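Local coordinates for protein geobacter metallireducens SMUG1 (Geobacter metallireducens, PDB 5H9I) that belongs to the uracil DNA glycosylase superfamily as a SMUG1-type member and is modelled with xanthine in a pocket of its alpha/beta fold, at residues G114-G119 with P214-P219. Residues are numbered along the deposited sequence; the frame is centred on the assembly and turned at random.
Sequences GRRLWG and PSPASP
R116 and P214 bring the two backbones closest, with CA atoms 6.5 Å apart, where helix 112-125 passes the loop that follows strand 207-211; beyond P214 this loop folds into a type I beta turn from S215 to S218. The side chain of R116 carries most of the contact. With CG beside the backbone N (chi1 -78°) and the chain extended from CG to NE, it runs alongside the loop and reaches past the P214 ring to the peptide that follows. There R116 NH1 donates to P214 O at 2.8 Å, with an N-H...O angle of 157°; the carbonyl oxygen meets the edge of the guanidinium close to its plane, while the donor is tilted 25° from the carbonyl plane. At the other end of the arginine, R116 CB packs on P214 CB at 4.1 Å, and L117 CB approaches P214 CG at 4.4 Å. P216 CD makes a van der Waals contact with R116 NH1 at 3.9 Å. Within the turn, S215 OG accepts from A217 N at 3.0 Å, an ST turn. A second bond, from R116 NH2 to N222 OD1, ties the guanidinium to helix 219-235, whose W225 also touches P214. With the xanthine-pocket residue H213, P214 and S215 form an HPS sequence, consistent with the superfamily's conserved loop motif, in the loop joining strand 207-211 to helix 219-235.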
ATOM      1  N   GLY A 114       9.180  -4.094   2.988  1.00 13.57           N
ATOM      2  CA  GLY A 114       9.000  -4.218   1.509  1.00 13.93           C
ATOM      3  C   GLY A 114      10.051  -5.045   0.865  1.00 13.99           C
ATOM      4  O   GLY A 114       9.864  -5.809  -0.107  1.00 13.56           O
ATOM      5  N   ARG A 115      11.306  -5.037   1.350  1.00 12.64           N
ATOM      6  CA  ARG A 115      12.317  -5.940   0.907  1.00 11.54           C
ATOM      7  C   ARG A 115      11.957  -7.373   1.065  1.00 16.50           C
ATOM      8  O   ARG A 115      12.130  -8.176   0.156  1.00 15.12           O
ATOM      9  CB  ARG A 115      13.707  -5.660   1.625  1.00 17.94           C
ATOM     10  CG  ARG A 115      14.883  -6.114   0.936  1.00 23.09           C
ATOM     11  CD  ARG A 115      16.148  -5.640   1.681  1.00 22.98           C
ATOM     12  NE  ARG A 115      16.247  -6.375   2.899  1.00 22.12           N
ATOM     13  CZ  ARG A 115      16.612  -5.806   4.084  1.00 19.11           C
ATOM     14  NH1 ARG A 115      16.838  -4.471   4.189  1.00 18.89           N
ATOM     15  NH2 ARG A 115      16.792  -6.608   5.132  1.00 23.98           N
ATOM     16  N   ARG A 116      11.378  -7.675   2.229  1.00 13.02           N
ATOM     17  CA  ARG A 116      10.924  -9.028   2.469  1.00 13.40           C
ATOM     18  C   ARG A 116       9.738  -9.394   1.532  1.00 12.72           C
ATOM     19  O   ARG A 116       9.715 -10.526   1.025  1.00 13.89           O
ATOM     20  CB  ARG A 116      10.460  -9.173   3.922  1.00 13.16           C
ATOM     21  CG  ARG A 116      11.650  -9.317   4.900  1.00 18.65           C
ATOM     22  CD  ARG A 116      11.119  -9.481   6.309  1.00 16.80           C
ATOM     23  NE  ARG A 116      12.259  -9.655   7.222  1.00 17.66           N
ATOM     24  CZ  ARG A 116      12.138  -9.649   8.547  1.00 18.64           C
ATOM     25  NH1 ARG A 116      11.019  -9.378   9.144  1.00 16.63           N
ATOM     26  NH2 ARG A 116      13.245  -9.957   9.253  1.00 18.78           N
ATOM     27  N   LEU A 117       8.752  -8.528   1.478  1.00 13.16           N
ATOM     28  CA  LEU A 117       7.537  -8.871   0.680  1.00 11.81           C
ATOM     29  C   LEU A 117       7.845  -9.024  -0.768  1.00 14.73           C
ATOM     30  O   LEU A 117       7.568 -10.088  -1.381  1.00 12.86           O
ATOM     31  CB  LEU A 117       6.475  -7.830   0.915  1.00 13.07           C
ATOM     32  CG  LEU A 117       5.169  -7.998   0.136  1.00 14.98           C
ATOM     33  CD1 LEU A 117       4.049  -7.855   1.166  1.00 22.05           C
ATOM     34  CD2 LEU A 117       4.962  -7.027  -0.975  1.00 21.55           C
ATOM     35  N   TRP A 118       8.489  -8.038  -1.349  1.00 11.83           N
ATOM     36  CA  TRP A 118       8.780  -8.109  -2.778  1.00 10.99           C
ATOM     37  C   TRP A 118       9.859  -9.128  -3.085  1.00 11.92           C
ATOM     38  O   TRP A 118       9.912  -9.763  -4.139  1.00 13.71           O
ATOM     39  CB  TRP A 118       9.122  -6.750  -3.426  1.00 11.16           C
ATOM     40  CG  TRP A 118       7.977  -5.805  -3.488  1.00 13.37           C
ATOM     41  CD1 TRP A 118       7.817  -4.626  -2.800  1.00 12.44           C
ATOM     42  CD2 TRP A 118       6.843  -5.891  -4.371  1.00 10.41           C
ATOM     43  NE1 TRP A 118       6.679  -4.041  -3.141  1.00 12.11           N
ATOM     44  CE2 TRP A 118       6.046  -4.769  -4.128  1.00 11.26           C
ATOM     45  CE3 TRP A 118       6.439  -6.804  -5.318  1.00 11.14           C
ATOM     46  CZ2 TRP A 118       4.859  -4.554  -4.744  1.00 11.51           C
ATOM     47  CZ3 TRP A 118       5.270  -6.585  -5.977  1.00 11.23           C
ATOM     48  CH2 TRP A 118       4.491  -5.478  -5.724  1.00 11.78           C
ATOM     49  N   GLY A 119      10.772  -9.340  -2.091  1.00 12.65           N
ATOM     50  CA  GLY A 119      11.798 -10.316  -2.356  1.00 14.20           C
ATOM     51  C   GLY A 119      11.215 -11.739  -2.411  1.00 13.45           C
ATOM     52  O   GLY A 119      11.653 -12.584  -3.200  1.00 15.11           O
ATOM     53  N   PRO A 214       5.133  -8.380   7.306  1.00 11.85           N
ATOM     54  CA  PRO A 214       6.570  -8.713   7.221  1.00 12.56           C
ATOM     55  C   PRO A 214       7.482  -7.901   8.155  1.00 13.27           C
ATOM     56  O   PRO A 214       8.670  -8.225   8.094  1.00 14.64           O
ATOM     57  CB  PRO A 214       6.890  -8.481   5.711  1.00 14.66           C
ATOM     58  CG  PRO A 214       5.944  -7.418   5.281  1.00 12.75           C
ATOM     59  CD  PRO A 214       4.670  -7.793   5.992  1.00 13.90           C
ATOM     60  N   SER A 215       6.981  -6.936   8.859  1.00 16.03           N
ATOM     61  CA  SER A 215       7.900  -6.108   9.694  1.00 16.65           C
ATOM     62  C   SER A 215       8.587  -6.902  10.788  1.00 18.24           C
ATOM     63  O   SER A 215       8.064  -7.910  11.317  1.00 19.32           O
ATOM     64  CB  SER A 215       7.358  -4.810  10.188  1.00 29.35           C
ATOM     65  OG  SER A 215       6.959  -4.915  11.455  1.00 25.81           O
ATOM     66  N   PRO A 216       9.755  -6.457  11.128  1.00 15.67           N
ATOM     67  CA  PRO A 216      10.377  -7.042  12.321  1.00 16.42           C
ATOM     68  C   PRO A 216       9.599  -6.939  13.603  1.00 21.21           C
ATOM     69  O   PRO A 216      10.048  -7.555  14.566  1.00 19.06           O
ATOM     70  CB  PRO A 216      11.681  -6.300  12.374  1.00 17.83           C
ATOM     71  CG  PRO A 216      12.037  -5.959  10.991  1.00 20.79           C
ATOM     72  CD  PRO A 216      10.720  -5.682  10.311  1.00 14.84           C
ATOM     73  N   ALA A 217       8.528  -6.205  13.674  1.00 19.28           N
ATOM     74  CA  ALA A 217       7.742  -6.137  14.918  1.00 21.28           C
ATOM     75  C   ALA A 217       6.995  -7.423  15.223  1.00 25.22           C
ATOM     76  O   ALA A 217       6.460  -7.548  16.299  1.00 27.17           O
ATOM     77  CB  ALA A 217       6.887  -4.902  14.872  1.00 21.69           C
ATOM     78  N   SER A 218       7.090  -8.426  14.350  1.00 25.66           N
ATOM     79  CA  SER A 218       6.501  -9.753  14.701  1.00 28.00           C
ATOM     80  C   SER A 218       7.550 -10.774  14.708  1.00 21.30           C
ATOM     81  O   SER A 218       8.263 -10.976  13.683  1.00 22.57           O
ATOM     82  CB  SER A 218       5.424 -10.213  13.687  1.00 30.43           C
ATOM     83  OG  SER A 218       4.313  -9.314  13.710  1.00 40.73           O
ATOM     84  N   PRO A 219       7.670 -11.546  15.788  1.00 26.53           N
ATOM     85  CA  PRO A 219       8.672 -12.555  15.833  1.00 20.75           C
ATOM     86  C   PRO A 219       8.659 -13.602  14.727  1.00 19.07           C
ATOM     87  O   PRO A 219       9.718 -13.984  14.204  1.00 22.96           O
ATOM     88  CB  PRO A 219       8.501 -13.198  17.264  1.00 25.99           C
ATOM     89  CG  PRO A 219       7.912 -12.084  18.006  1.00 30.06           C
ATOM     90  CD  PRO A 219       7.075 -11.299  17.093  1.00 24.23           C
TER